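Local atomic coordinates of transcobalamin-1 (Homo sapiens, PDB entry 4KKI), a protein that binds vitamin B12 with femtomolar affinity, protects it from the acid of the stomach and carries it as a secreted glycoprotein. Residues T163-V166 with V167-T171; A194-C197 with V198-L202; S213-N216 with I217-T221; F252-S255 with D256-E260. All blocks are in the same frame, centred on the assembly; numbering follows the deposited sequence.

In the fold
All four contacts lie in the N-terminal helical domain, on helices 163-169, 185-203 and 213-229 and on the loop after helix 244-252. Contact 3 touches the other three: its centre is about 10 Å from those of contacts 1 and 2, Y220 OH reaches V167 O of contact 1 at 2.7 Å, and T221 CG2 lies 3.6 Å from Y257 CE2 of contact 4. Contacts 1 and 2 meet through V166 CG1 and L195 CD2, 3.6 Å apart. Contact 4 joins contact 2 where K199 NZ lies 2.9 Å from Y257 OH. The cyanocobalamin is about 12 Å from the side chain of F170, whereas the glycan on N216 borders contacts 1 and 3.

Contact 1: residues T163-V166 with V167-T171; sequences TAEV and VNHFT
E165 and H169, one helical turn apart, run side by side and point the same way. The imidazole turns its edge to the glutamate: CG of E165 lies in the ring plane, 3.9 Å from CD2 of H169, and the carboxylate plane is tilted 32° from the ring. OE2 of E165 lies 3.6 Å from NE2 of H169. The bend of the E165 chain at chi2 (80°) folds the carboxylate back beside the ring. CD2 of H169 also comes to 3.1 Å from E165 O, which lies at the ring edge, while CB of N168 sits over one ring face near its rim. Without the imidazole, an alanine here would probably leave the E165 carboxylate with no ring beside it and open a gap against I130 and M133 of helix 118-135.

On another side of the helix V166 and F170 cross obliquely, CG1 of V166 meeting CD1 of the F170 ring at 3.9 Å. The valine places CG1 opposite its own backbone N (chi1 172°), on the side where the ring lies. Both residues pack on V151 of helix 144-156 and L195 of helix 185-203. F170 N also donates to V166 O over 2.9 Å, although F170 has already left helical backbone angles. H169 O accepts from the hydroxyl of the cobalamin-binding Y144. The arrangement is the last turn of a short amphipathic helix, its i to i+4 pairs seated on neighbouring helices of the alpha6-alpha6 barrel.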
# COMPACT_ATOMS: atom_id res chain seq x y z
N THR A 163 13.41 -3.58 -19.52
CA THR A 163 13.88 -4.46 -18.47
C THR A 163 15.21 -3.95 -17.92
O THR A 163 15.51 -4.12 -16.73
CB THR A 163 14.07 -5.90 -18.96
OG1 THR A 163 15.03 -5.93 -20.02
CG2 THR A 163 12.75 -6.46 -19.47
N ALA A 164 16.00 -3.34 -18.79
CA ALA A 164 17.27 -2.73 -18.38
C ALA A 164 17.01 -1.62 -17.37
O ALA A 164 17.76 -1.46 -16.41
CB ALA A 164 18.00 -2.19 -19.60
N GLU A 165 15.94 -0.87 -17.60
CA GLU A 165 15.53 0.19 -16.68
C GLU A 165 15.20 -0.40 -15.32
O GLU A 165 15.52 0.17 -14.28
CB GLU A 165 14.32 0.93 -17.24
CG GLU A 165 14.27 2.41 -16.90
CD GLU A 165 15.16 3.23 -17.80
OE1 GLU A 165 14.79 3.44 -18.98
OE2 GLU A 165 16.23 3.68 -17.34
N VAL A 166 14.55 -1.57 -15.33
CA VAL A 166 14.18 -2.27 -14.10
C VAL A 166 15.42 -2.75 -13.35
O VAL A 166 15.56 -2.51 -12.15
CB VAL A 166 13.26 -3.46 -14.41
CG1 VAL A 166 13.05 -4.30 -13.16
CG2 VAL A 166 11.94 -2.98 -14.97
N VAL A 167 16.32 -3.41 -14.07
CA VAL A 167 17.58 -3.87 -13.50
C VAL A 167 18.38 -2.70 -12.93
O VAL A 167 19.04 -2.82 -11.89
CB VAL A 167 18.43 -4.61 -14.56
CG1 VAL A 167 19.79 -5.01 -14.00
CG2 VAL A 167 17.69 -5.83 -15.08
N ASN A 168 18.30 -1.56 -13.61
CA ASN A 168 19.04 -0.38 -13.20
C ASN A 168 18.54 0.24 -11.89
O ASN A 168 19.33 0.66 -11.06
CB ASN A 168 19.02 0.67 -14.32
CG ASN A 168 20.26 1.55 -14.32
OD1 ASN A 168 20.98 1.62 -15.31
ND2 ASN A 168 20.50 2.23 -13.20
N HIS A 169 17.22 0.28 -11.72
CA HIS A 169 16.64 1.03 -10.61
C HIS A 169 16.17 0.19 -9.41
O HIS A 169 16.09 0.71 -8.29
CB HIS A 169 15.48 1.90 -11.10
CG HIS A 169 15.91 2.97 -12.06
ND1 HIS A 169 16.59 4.10 -11.66
CD2 HIS A 169 15.74 3.09 -13.40
CE1 HIS A 169 16.83 4.86 -12.71
NE2 HIS A 169 16.33 4.27 -13.78
N PHE A 170 15.88 -1.08 -9.63
CA PHE A 170 15.29 -1.91 -8.58
C PHE A 170 16.29 -2.66 -7.70
O PHE A 170 15.91 -3.57 -6.97
CB PHE A 170 14.26 -2.88 -9.17
CG PHE A 170 12.92 -2.26 -9.44
CD1 PHE A 170 12.72 -1.46 -10.56
CD2 PHE A 170 11.86 -2.47 -8.57
CE1 PHE A 170 11.49 -0.89 -10.81
CE2 PHE A 170 10.62 -1.90 -8.82
CZ PHE A 170 10.44 -1.10 -9.94
N THR A 171 17.56 -2.26 -7.78
CA THR A 171 18.60 -2.83 -6.93
C THR A 171 18.23 -2.71 -5.45
O THR A 171 17.90 -1.63 -4.98
CB THR A 171 19.94 -2.13 -7.14
OG1 THR A 171 20.06 -1.73 -8.51
CG2 THR A 171 21.10 -3.04 -6.77

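Contact 2: residues A194-C197 with V198-L202; sequences ALTC and VKKSL
V198 lies over the preceding turn, its CG2 3.4 Å from A194 O, while V198 N bonds that same oxygen. This is the tight flank of helix 185-203: V198 and C197 are buried, and S201 continues the line with its N bonded to C197 O at 2.9 Å. The sulfur of C197 stands opposite its backbone N (chi1 179°), from where it forms the disulfide to C155.

The lysine flank is looser. The K199 chain runs back along the helix, CD 3.3 Å from L195 O, and a bend at chi3 (59°) brings NZ towards T196. NZ of K199 and OG1 of T196 are 4.1 Å apart, and a water spans them, donating to OG1 and accepting from NZ, each over 2.8 Å. OG1 is also bonded to V192 O and NZ to Y257 OH, so both polar ends have protein partners as well. K200 is exposed: its CG passes 3.2 Å from T196 O before the chain turns outward at its last two torsions.

Around the helix, V198 and K199 pack on I217 of helix 213-229, C197 lies on L152 and L156 of helix 144-156, and T196 faces L300 in a loop.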
# COMPACT_ATOMS: atom_id res chain seq x y z
N ALA A 194 6.49 -7.42 -8.59
CA ALA A 194 6.78 -6.84 -9.89
C ALA A 194 7.93 -7.57 -10.57
O ALA A 194 7.83 -7.96 -11.74
CB ALA A 194 7.10 -5.36 -9.75
N LEU A 195 9.03 -7.75 -9.84
CA LEU A 195 10.20 -8.43 -10.38
C LEU A 195 9.89 -9.87 -10.78
O LEU A 195 10.43 -10.39 -11.75
CB LEU A 195 11.35 -8.40 -9.37
CG LEU A 195 11.93 -7.02 -9.03
CD1 LEU A 195 12.95 -7.10 -7.90
CD2 LEU A 195 12.56 -6.39 -10.27
N THR A 196 9.00 -10.50 -10.02
CA THR A 196 8.62 -11.88 -10.28
C THR A 196 7.81 -11.98 -11.57
O THR A 196 7.92 -12.95 -12.32
CB THR A 196 7.81 -12.47 -9.11
OG1 THR A 196 8.55 -12.32 -7.90
CG2 THR A 196 7.51 -13.94 -9.35
N CYS A 197 7.00 -10.96 -11.83
CA CYS A 197 6.23 -10.91 -13.07
C CYS A 197 7.16 -10.81 -14.27
O CYS A 197 6.96 -11.50 -15.27
CB CYS A 197 5.25 -9.73 -13.06
SG CYS A 197 4.27 -9.59 -14.58
N VAL A 198 8.17 -9.96 -14.17
CA VAL A 198 9.16 -9.80 -15.24
C VAL A 198 9.90 -11.12 -15.47
O VAL A 198 10.18 -11.49 -16.61
CB VAL A 198 10.17 -8.69 -14.92
CG1 VAL A 198 11.16 -8.52 -16.06
CG2 VAL A 198 9.44 -7.38 -14.64
N LYS A 199 10.22 -11.82 -14.39
CA LYS A 199 10.86 -13.12 -14.47
C LYS A 199 10.01 -14.11 -15.28
O LYS A 199 10.51 -14.74 -16.20
CB LYS A 199 11.13 -13.68 -13.06
CG LYS A 199 12.33 -13.04 -12.36
CD LYS A 199 12.19 -13.08 -10.84
CE LYS A 199 12.07 -14.50 -10.32
NZ LYS A 199 11.91 -14.54 -8.84
N LYS A 200 8.74 -14.22 -14.93
CA LYS A 200 7.84 -15.13 -15.63
C LYS A 200 7.69 -14.70 -17.09
O LYS A 200 7.66 -15.54 -17.99
CB LYS A 200 6.46 -15.16 -14.95
CG LYS A 200 6.52 -15.54 -13.49
CD LYS A 200 5.15 -15.42 -12.83
CE LYS A 200 4.32 -16.67 -13.06
NZ LYS A 200 4.97 -17.86 -12.45
N SER A 201 7.62 -13.40 -17.31
CA SER A 201 7.51 -12.84 -18.64
C SER A 201 8.74 -13.15 -19.49
O SER A 201 8.62 -13.38 -20.70
CB SER A 201 7.28 -11.33 -18.57
OG SER A 201 7.17 -10.76 -19.86
N LEU A 202 9.91 -13.15 -18.86
CA LEU A 202 11.16 -13.48 -19.54
C LEU A 202 11.24 -14.96 -19.91
O LEU A 202 11.63 -15.31 -21.02
CB LEU A 202 12.36 -13.11 -18.67
CG LEU A 202 12.80 -11.65 -18.71
CD1 LEU A 202 13.90 -11.39 -17.69
CD2 LEU A 202 13.27 -11.29 -20.11
O HOH W 1 10.02 -14.40 -6.78

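Contact 3: residues S213-N216 with I217-T221; sequences SLKN and ISIYT. With NAG (2-acetamido-2-deoxy-beta-D-glucopyranose), chain E.
S218 and L214 are joined twice, because L214 O takes both the hydroxyl and the amide N-H of S218. Followed outward, CB of S218 first passes 3.2 Å from L214 O and 3.4 Å from K215 O, the carbonyls of the turn before it. With OG beside the backbone N (chi1 -64°), the hydroxyl then folds back along the helix and donates to L214 O over 2.7 Å. The backbone N of S218 reaches that oxygen over 3.0 Å, from the opposite face of the carbonyl plane. With an alanine at this position L214 O would probably lose the hydroxyl bond and keep, from this pair, the amide N-H alone. T221 repeats the scheme, its OG1 and N both donating to I217 O.

K215 and I219 lie alongside each other, pointing the same way, NZ of K215 3.8 Å from CD1 of I219. N216 O sits over one face of the Y220 ring, towards the rim and 3.1 Å above its plane, while Y220 N bonds it. The tyrosine hydroxyl is hydrogen-bonded to V167 O of helix 163-169.

ND2 of N216 is bonded covalently to C1 of the N-acetylglucosamine, and the acetyl methyl C8 of the sugar rests 3.5 Å from OG of S213, whose hydrogen-bond partner is D210 O. N216 thus carries its sugar on the first turn of helix 213-229, in the sequon N-I-S, and the sequon serine S218 holds its hydroxyl on L214 O, so that in the folded protein this hydroxyl is engaged with the backbone.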
# COMPACT_ATOMS: atom_id res chain seq x y z
N SER A 213 19.74 -10.86 -17.68
CA SER A 213 18.79 -10.02 -16.96
C SER A 213 18.02 -10.84 -15.94
O SER A 213 17.78 -10.39 -14.82
CB SER A 213 17.81 -9.35 -17.94
OG SER A 213 18.49 -8.50 -18.84
N LEU A 214 17.63 -12.05 -16.34
CA LEU A 214 16.90 -12.95 -15.46
C LEU A 214 17.71 -13.25 -14.21
O LEU A 214 17.17 -13.35 -13.11
CB LEU A 214 16.55 -14.25 -16.18
CG LEU A 214 15.75 -15.27 -15.37
CD1 LEU A 214 14.38 -14.71 -14.99
CD2 LEU A 214 15.59 -16.58 -16.13
N LYS A 215 19.02 -13.39 -14.39
CA LYS A 215 19.94 -13.66 -13.29
C LYS A 215 19.94 -12.52 -12.28
O LYS A 215 19.74 -12.73 -11.09
CB LYS A 215 21.35 -13.90 -13.83
CG LYS A 215 22.38 -14.29 -12.79
CD LYS A 215 23.70 -14.67 -13.46
CE LYS A 215 24.79 -14.96 -12.45
NZ LYS A 215 25.17 -13.76 -11.66
N ASN A 216 20.15 -11.30 -12.77
CA ASN A 216 20.21 -10.13 -11.90
C ASN A 216 18.89 -9.85 -11.18
O ASN A 216 18.89 -9.50 -10.00
CB ASN A 216 20.67 -8.89 -12.68
CG ASN A 216 22.07 -9.05 -13.23
OD1 ASN A 216 22.82 -9.93 -12.82
ND2 ASN A 216 22.44 -8.18 -14.18
N ILE A 217 17.78 -10.01 -11.89
CA ILE A 217 16.46 -9.82 -11.30
C ILE A 217 16.22 -10.85 -10.20
O ILE A 217 15.68 -10.52 -9.14
CB ILE A 217 15.35 -9.88 -12.36
CG1 ILE A 217 15.50 -8.73 -13.35
CG2 ILE A 217 13.98 -9.83 -11.72
CD1 ILE A 217 14.49 -8.74 -14.47
N SER A 218 16.62 -12.09 -10.45
CA SER A 218 16.50 -13.17 -9.48
C SER A 218 17.30 -12.87 -8.22
O SER A 218 16.85 -13.14 -7.10
CB SER A 218 16.96 -14.50 -10.08
OG SER A 218 16.12 -14.88 -11.16
N ILE A 219 18.49 -12.31 -8.41
CA ILE A 219 19.35 -11.92 -7.29
C ILE A 219 18.70 -10.79 -6.49
O ILE A 219 18.72 -10.80 -5.26
CB ILE A 219 20.76 -11.53 -7.77
CG1 ILE A 219 21.48 -12.74 -8.36
CG2 ILE A 219 21.58 -10.94 -6.62
CD1 ILE A 219 22.84 -12.44 -8.93
N TYR A 220 18.13 -9.81 -7.20
CA TYR A 220 17.39 -8.73 -6.57
C TYR A 220 16.27 -9.29 -5.71
O TYR A 220 16.09 -8.89 -4.56
CB TYR A 220 16.78 -7.78 -7.61
CG TYR A 220 17.77 -6.92 -8.36
CD1 TYR A 220 19.13 -7.01 -8.12
CD2 TYR A 220 17.33 -5.99 -9.30
CE1 TYR A 220 20.03 -6.21 -8.80
CE2 TYR A 220 18.22 -5.19 -9.98
CZ TYR A 220 19.57 -5.30 -9.73
OH TYR A 220 20.45 -4.50 -10.41
N THR A 221 15.52 -10.23 -6.28
CA THR A 221 14.40 -10.86 -5.58
C THR A 221 14.89 -11.62 -4.34
O THR A 221 14.28 -11.53 -3.28
CB THR A 221 13.63 -11.84 -6.49
OG1 THR A 221 13.18 -11.14 -7.66
CG2 THR A 221 12.43 -12.40 -5.76
C1 NAG E . 23.86 -8.28 -14.40
C2 NAG E . 24.21 -7.49 -15.65
C3 NAG E . 25.71 -7.40 -15.88
C4 NAG E . 26.45 -7.05 -14.60
C5 NAG E . 26.01 -7.97 -13.47
C6 NAG E . 26.72 -7.64 -12.16
C7 NAG E . 22.46 -7.61 -17.33
C8 NAG E . 22.01 -8.21 -18.64
N2 NAG E . 23.57 -8.11 -16.80
O3 NAG E . 25.99 -6.42 -16.86
O4 NAG E . 27.84 -7.16 -14.80
O5 NAG E . 24.62 -7.85 -13.28
O6 NAG E . 26.37 -6.34 -11.74
O7 NAG E . 21.81 -6.71 -16.80

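Contact 4: residues F252-S255 with D256-E260; sequences FVSS and DYYNE
S254 O takes the amide N-H of Y257, N to O 3.2 Å, in a nearly straight bond (164° at the hydrogen). The donor stands above the carbonyl plane, 48° out of it. Two tyrosine rings also gather at this oxygen. The Y257 ring turns its edge to it, CD2 at 3.5 Å, and the Y258 ring approaches obliquely, CE1 at 3.2 Å.

CB of S254 lies in the plane of the Y257 ring, at its edge, 3.8 Å from CD2. CB of D256 covers one face of the same ring near the rim, 3.7 Å above the plane, so the phenol is touched on two sides by its own loop. Beyond the ring, Y257 OH bonds K199 NZ of helix 185-203, and the ring packs on S218 and T221 of helix 213-229.

Y258 folds back the other way. Its CG stands between backbone N and carbonyl carbon (chi1 69°), which carries the ring back towards S255, CE1 of Y258 3.6 Å from CA of S255. The hydroxyl is held by L251 O and the N of E24, while OG of S254 turns to A250 O, so two side chains tie the loop to the end of helix 244-252.

The i to i+3 bond from Y257 N to S254 O, with S255 and D256 at its corners, is typical of a beta turn; here it lies near the start of the loop between helices 244-252 and 265-277.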
# COMPACT_ATOMS: atom_id res chain seq x y z
N PHE A 252 4.60 -15.79 -1.10
CA PHE A 252 3.84 -16.80 -1.83
C PHE A 252 4.51 -17.16 -3.16
O PHE A 252 4.58 -18.33 -3.53
CB PHE A 252 2.41 -16.33 -2.11
CG PHE A 252 1.48 -16.45 -0.94
CD1 PHE A 252 1.91 -16.98 0.26
CD2 PHE A 252 0.15 -16.06 -1.06
CE1 PHE A 252 1.04 -17.10 1.33
CE2 PHE A 252 -0.72 -16.18 0.00
CZ PHE A 252 -0.28 -16.70 1.20
N VAL A 253 4.99 -16.14 -3.86
CA VAL A 253 5.51 -16.33 -5.21
C VAL A 253 7.03 -16.47 -5.25
O VAL A 253 7.61 -16.61 -6.33
CB VAL A 253 5.09 -15.17 -6.14
CG1 VAL A 253 3.58 -14.98 -6.10
CG2 VAL A 253 5.81 -13.89 -5.75
N SER A 254 7.67 -16.45 -4.09
CA SER A 254 9.13 -16.49 -4.03
C SER A 254 9.67 -17.59 -3.11
O SER A 254 10.61 -17.36 -2.34
CB SER A 254 9.69 -15.12 -3.63
OG SER A 254 9.18 -14.69 -2.38
N SER A 255 9.09 -18.78 -3.20
CA SER A 255 9.51 -19.91 -2.39
C SER A 255 10.89 -20.42 -2.77
O SER A 255 11.45 -21.27 -2.10
CB SER A 255 8.50 -21.05 -2.51
OG SER A 255 7.31 -20.62 -3.13
N ASP A 256 11.44 -19.89 -3.85
CA ASP A 256 12.77 -20.25 -4.31
C ASP A 256 13.85 -19.78 -3.35
O ASP A 256 14.96 -20.30 -3.36
CB ASP A 256 13.02 -19.62 -5.68
CG ASP A 256 12.29 -20.32 -6.80
OD1 ASP A 256 11.51 -21.27 -6.51
OD2 ASP A 256 12.48 -19.92 -7.96
N TYR A 257 13.52 -18.79 -2.54
CA TYR A 257 14.54 -18.08 -1.78
C TYR A 257 14.42 -18.24 -0.27
O TYR A 257 15.04 -17.49 0.48
CB TYR A 257 14.53 -16.60 -2.17
CG TYR A 257 14.47 -16.37 -3.66
CD1 TYR A 257 15.62 -16.42 -4.44
CD2 TYR A 257 13.26 -16.11 -4.30
CE1 TYR A 257 15.57 -16.21 -5.80
CE2 TYR A 257 13.21 -15.91 -5.67
CZ TYR A 257 14.36 -15.96 -6.41
OH TYR A 257 14.31 -15.75 -7.77
N TYR A 258 13.66 -19.23 0.15
CA TYR A 258 13.56 -19.53 1.57
C TYR A 258 13.07 -20.94 1.84
O TYR A 258 12.40 -21.55 1.01
CB TYR A 258 12.68 -18.49 2.28
CG TYR A 258 11.22 -18.54 1.93
CD1 TYR A 258 10.71 -17.78 0.89
CD2 TYR A 258 10.35 -19.33 2.65
CE1 TYR A 258 9.37 -17.82 0.57
CE2 TYR A 258 9.01 -19.38 2.34
CZ TYR A 258 8.53 -18.62 1.30
OH TYR A 258 7.20 -18.68 1.00
N ASN A 259 13.43 -21.47 3.00
CA ASN A 259 13.05 -22.82 3.40
C ASN A 259 11.78 -22.78 4.23
O ASN A 259 11.29 -21.70 4.58
CB ASN A 259 14.17 -23.48 4.20
CG ASN A 259 15.55 -23.22 3.61
OD1 ASN A 259 15.98 -23.92 2.69
ND2 ASN A 259 16.24 -22.21 4.12
N GLU A 260 11.24 -23.95 4.56
CA GLU A 260 10.03 -24.03 5.36
C GLU A 260 10.24 -23.48 6.77
O GLU A 260 9.30 -23.01 7.41
CB GLU A 260 9.52 -25.48 5.44
CG GLU A 260 10.47 -26.44 6.15
CD GLU A 260 9.75 -27.64 6.74
OE1 GLU A 260 10.44 -28.58 7.20
OE2 GLU A 260 8.50 -27.64 6.74